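Local coordinates for protein transcription termination factor FttA (Methanosarcina mazei, PDB 2XR1) that probably terminates transcription genome-wide by cleaving nascent RNA at the polymerase exit channel, using two zinc ions for its nuclease activity, at residues I17-T28 with L39-F47. Residues are numbered along the deposited sequence; the frame is centred on the assembly and turned at random.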
loop_
_atom_site.group_PDB
_atom_site.type_symbol
_atom_site.label_atom_id
_atom_site.label_comp_id
_atom_site.label_asym_id
_atom_site.label_seq_id
_atom_site.Cartn_x
_atom_site.Cartn_y
_atom_site.Cartn_z
ATOM N N ILE B 17 -18.659 -11.167 36.698
ATOM C CA ILE B 17 -20.096 -11.305 36.493
ATOM C C ILE B 17 -20.785 -11.923 37.708
ATOM O O ILE B 17 -21.769 -11.396 38.216
ATOM C CB ILE B 17 -20.379 -12.204 35.300
ATOM C CG1 ILE B 17 -20.318 -11.397 34.006
ATOM C CG2 ILE B 17 -21.742 -12.856 35.442
ATOM C CD1 ILE B 17 -19.745 -12.176 32.851
ATOM N N GLU B 18 -20.245 -13.038 38.177
ATOM C CA GLU B 18 -20.885 -13.805 39.229
ATOM C C GLU B 18 -21.119 -13.015 40.512
ATOM O O GLU B 18 -22.133 -13.224 41.174
ATOM C CB GLU B 18 -20.096 -15.080 39.517
ATOM C CG GLU B 18 -20.022 -15.954 38.310
ATOM C CD GLU B 18 -20.065 -17.405 38.618
ATOM O OE1 GLU B 18 -19.245 -17.846 39.458
ATOM O OE2 GLU B 18 -20.897 -18.103 37.987
ATOM N N LYS B 19 -20.208 -12.103 40.841
ATOM C CA LYS B 19 -20.426 -11.204 41.982
ATOM C C LYS B 19 -21.231 -9.940 41.641
ATOM O O LYS B 19 -21.392 -9.074 42.486
ATOM C CB LYS B 19 -19.099 -10.834 42.663
ATOM C CG LYS B 19 -18.049 -10.198 41.763
ATOM C CD LYS B 19 -16.678 -10.161 42.437
ATOM C CE LYS B 19 -16.174 -11.555 42.836
ATOM N NZ LYS B 19 -14.681 -11.625 42.945
ATOM N N ASN B 20 -21.718 -9.821 40.407
ATOM C CA ASN B 20 -22.680 -8.767 40.075
ATOM C C ASN B 20 -24.097 -9.287 39.985
ATOM O O ASN B 20 -25.032 -8.497 40.048
ATOM C CB ASN B 20 -22.306 -8.032 38.771
ATOM C CG ASN B 20 -21.710 -6.629 39.025
ATOM O OD1 ASN B 20 -21.599 -6.184 40.164
ATOM N ND2 ASN B 20 -21.321 -5.941 37.946
ATOM N N LEU B 21 -24.256 -10.606 39.862
ATOM C CA LEU B 21 -25.567 -11.227 39.646
ATOM C C LEU B 21 -26.420 -11.199 40.914
ATOM O O LEU B 21 -25.913 -11.378 42.006
ATOM C CB LEU B 21 -25.419 -12.677 39.145
ATOM C CG LEU B 21 -24.944 -12.933 37.702
ATOM C CD1 LEU B 21 -24.737 -14.410 37.443
ATOM C CD2 LEU B 21 -25.895 -12.391 36.655
ATOM N N PRO B 22 -27.726 -10.952 40.771
ATOM C CA PRO B 22 -28.607 -11.086 41.931
ATOM C C PRO B 22 -28.702 -12.529 42.413
ATOM O O PRO B 22 -28.390 -13.440 41.672
ATOM C CB PRO B 22 -29.961 -10.594 41.416
ATOM C CG PRO B 22 -29.861 -10.552 39.969
ATOM C CD PRO B 22 -28.432 -10.464 39.578
ATOM N N ALA B 23 -29.090 -12.708 43.668
ATOM C CA ALA B 23 -29.327 -14.014 44.248
ATOM C C ALA B 23 -30.231 -14.796 43.343
ATOM O O ALA B 23 -31.161 -14.258 42.774
ATOM C CB ALA B 23 -29.972 -13.875 45.614
ATOM N N GLY B 24 -29.955 -16.083 43.223
ATOM C CA GLY B 24 -30.809 -16.986 42.476
ATOM C C GLY B 24 -30.444 -17.111 41.019
ATOM O O GLY B 24 -30.943 -17.987 40.330
ATOM N N VAL B 25 -29.596 -16.235 40.521
ATOM C CA VAL B 25 -29.275 -16.257 39.124
ATOM C C VAL B 25 -27.866 -16.783 38.923
ATOM O O VAL B 25 -26.907 -16.257 39.497
ATOM C CB VAL B 25 -29.455 -14.857 38.527
ATOM C CG1 VAL B 25 -29.102 -14.826 37.062
ATOM C CG2 VAL B 25 -30.906 -14.411 38.756
ATOM N N THR B 26 -27.743 -17.819 38.099
ATOM C CA THR B 26 -26.439 -18.415 37.836
ATOM C C THR B 26 -26.098 -18.457 36.373
ATOM O O THR B 26 -26.974 -18.448 35.520
ATOM C CB THR B 26 -26.372 -19.838 38.358
ATOM O OG1 THR B 26 -27.392 -20.627 37.731
ATOM C CG2 THR B 26 -26.510 -19.843 39.892
ATOM N N ILE B 27 -24.804 -18.486 36.093
ATOM C CA ILE B 27 -24.302 -18.769 34.750
ATOM C C ILE B 27 -23.392 -19.977 34.836
ATOM O O ILE B 27 -22.864 -20.278 35.904
ATOM C CB ILE B 27 -23.514 -17.588 34.122
ATOM C CG1 ILE B 27 -22.340 -17.170 35.028
ATOM C CG2 ILE B 27 -24.446 -16.460 33.807
ATOM C CD1 ILE B 27 -21.430 -16.134 34.447
ATOM N N THR B 28 -23.241 -20.667 33.710
ATOM C CA THR B 28 -22.320 -21.796 33.591
ATOM C C THR B 28 -20.989 -21.315 32.992
ATOM O O THR B 28 -19.964 -21.361 33.664
ATOM C CB THR B 28 -22.927 -22.972 32.755
ATOM O OG1 THR B 28 -23.412 -22.494 31.492
ATOM C CG2 THR B 28 -24.061 -23.614 33.492
ATOM N N LEU B 39 -22.887 -15.171 27.866
ATOM C CA LEU B 39 -23.099 -15.921 29.121
ATOM C C LEU B 39 -24.004 -17.109 28.863
ATOM O O LEU B 39 -25.134 -16.942 28.441
ATOM C CB LEU B 39 -23.786 -15.055 30.201
ATOM C CG LEU B 39 -23.295 -13.626 30.362
ATOM C CD1 LEU B 39 -23.984 -12.972 31.551
ATOM C CD2 LEU B 39 -21.804 -13.643 30.508
ATOM N N TYR B 40 -23.531 -18.297 29.190
ATOM C CA TYR B 40 -24.384 -19.465 29.182
ATOM C C TYR B 40 -25.062 -19.675 30.538
ATOM O O TYR B 40 -24.460 -19.421 31.569
ATOM C CB TYR B 40 -23.561 -20.682 28.775
ATOM C CG TYR B 40 -23.269 -20.652 27.288
ATOM C CD1 TYR B 40 -24.245 -21.031 26.362
ATOM C CD2 TYR B 40 -22.039 -20.190 26.806
ATOM C CE1 TYR B 40 -24.002 -20.985 25.012
ATOM C CE2 TYR B 40 -21.779 -20.126 25.446
ATOM C CZ TYR B 40 -22.762 -20.525 24.545
ATOM O OH TYR B 40 -22.504 -20.473 23.173
ATOM N N THR B 41 -26.314 -20.134 30.529
ATOM C CA THR B 41 -27.082 -20.312 31.748
ATOM C C THR B 41 -27.979 -21.526 31.641
ATOM O O THR B 41 -28.478 -21.826 30.562
ATOM C CB THR B 41 -27.968 -19.082 31.979
ATOM O OG1 THR B 41 -28.493 -19.066 33.318
ATOM C CG2 THR B 41 -29.128 -19.060 30.962
ATOM N N GLU B 42 -28.201 -22.210 32.767
ATOM C CA GLU B 42 -29.200 -23.288 32.848
ATOM C C GLU B 42 -30.544 -22.751 33.316
ATOM O O GLU B 42 -31.495 -23.504 33.465
ATOM C CB GLU B 42 -28.721 -24.394 33.774
ATOM C CG GLU B 42 -27.505 -25.124 33.241
ATOM C CD GLU B 42 -26.993 -26.198 34.192
ATOM O OE1 GLU B 42 -26.681 -25.861 35.349
ATOM O OE2 GLU B 42 -26.902 -27.375 33.780
ATOM N N GLU B 43 -30.621 -21.442 33.518
ATOM C CA GLU B 43 -31.830 -20.794 33.980
ATOM C C GLU B 43 -32.193 -19.580 33.101
ATOM O O GLU B 43 -32.406 -18.466 33.582
ATOM C CB GLU B 43 -31.638 -20.367 35.432
ATOM C CG GLU B 43 -31.025 -21.434 36.343
ATOM C CD GLU B 43 -31.027 -21.008 37.824
ATOM O OE1 GLU B 43 -30.097 -20.267 38.242
ATOM O OE2 GLU B 43 -31.967 -21.435 38.559
ATOM N N PRO B 44 -32.301 -19.803 31.798
ATOM C CA PRO B 44 -32.609 -18.693 30.910
ATOM C C PRO B 44 -33.875 -17.923 31.289
ATOM O O PRO B 44 -33.966 -16.735 31.006
ATOM C CB PRO B 44 -32.825 -19.386 29.557
ATOM C CG PRO B 44 -33.211 -20.784 29.922
ATOM C CD PRO B 44 -32.340 -21.087 31.081
ATOM N N ARG B 45 -34.850 -18.594 31.887
ATOM C CA ARG B 45 -36.116 -17.930 32.227
ATOM C C ARG B 45 -35.844 -16.685 33.063
ATOM O O ARG B 45 -36.459 -15.649 32.876
ATOM C CB ARG B 45 -37.051 -18.881 32.987
ATOM N N LYS B 46 -34.877 -16.802 33.961
ATOM C CA LYS B 46 -34.536 -15.730 34.883
ATOM C C LYS B 46 -33.978 -14.507 34.170
ATOM O O LYS B 46 -34.125 -13.390 34.650
ATOM C CB LYS B 46 -33.553 -16.247 35.934
ATOM C CG LYS B 46 -34.141 -17.391 36.731
ATOM C CD LYS B 46 -33.243 -17.882 37.857
ATOM C CE LYS B 46 -33.963 -19.008 38.624
ATOM N NZ LYS B 46 -33.472 -19.180 39.999
ATOM N N PHE B 47 -33.335 -14.715 33.030
ATOM C CA PHE B 47 -32.853 -13.605 32.228
ATOM C C PHE B 47 -33.928 -13.075 31.289
ATOM O O PHE B 47 -33.821 -11.946 30.788
ATOM C CB PHE B 47 -31.657 -14.026 31.404
ATOM C CG PHE B 47 -30.393 -14.199 32.192
ATOM C CD1 PHE B 47 -30.156 -15.353 32.929
ATOM C CD2 PHE B 47 -29.417 -13.224 32.167
ATOM C CE1 PHE B 47 -28.962 -15.524 33.621
ATOM C CE2 PHE B 47 -28.235 -13.394 32.880
ATOM C CZ PHE B 47 -28.010 -14.547 33.595
HETATM O O HOH W 1 -26.505 -21.489 34.985
#
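Leu39 begins the contact on the apolar side, its CB 3.9 Å from CG2 of Ile27 and its CD2 against CD1 of Ile17; branched aliphatic chains suit this buried seam. Tyr40 O accepts from Thr28 N at 2.8 Å, with the donor lying 37° above the carbonyl plane. CB of Tyr40 touches OG1 of Thr28, while its long side chain extends beyond the contact and reaches Arg68 of strand 65-69. With chi1 at -166°, OG1 of Thr41 swings to the side opposite the backbone N and donates to Thr26 O at 2.7 Å, almost in line with the C=O bond; it also accepts from Glu43 N in an ST turn, a double role suited to a small hydroxyl residue where the strand ends. At exposed Glu42, a charged chain can lay its CG on the Thr28 methyl, and the backbone N of Glu42 donates to a water that in turn donates to Thr26 OG1. Glu43 reaches back with an extended chain; its OE1 accepts from Thr26 OG1 at 2.8 Å, met from above the carboxylate plane, and weakly from Thr26 N. Its OE2 forms a salt bridge with Lys46, whose long chain carries NZ to Gly24 O at 2.8 Å, joining the carboxylate to the type II turn from Pro22 to Val25. Gly24 holds the third position (phi 90°), where a side chain would jam against the preceding carbonyl O. Phe47 places CE1 3.5 Å from CG1 of Val25, and CZ near CG2 of Ile27 and CD2 of Leu21. Within the first KH domain, the contact fastens the loop after helix 7-18 to strand 36-41 and helix 44-49, beside helix 52-61 and strand 65-69.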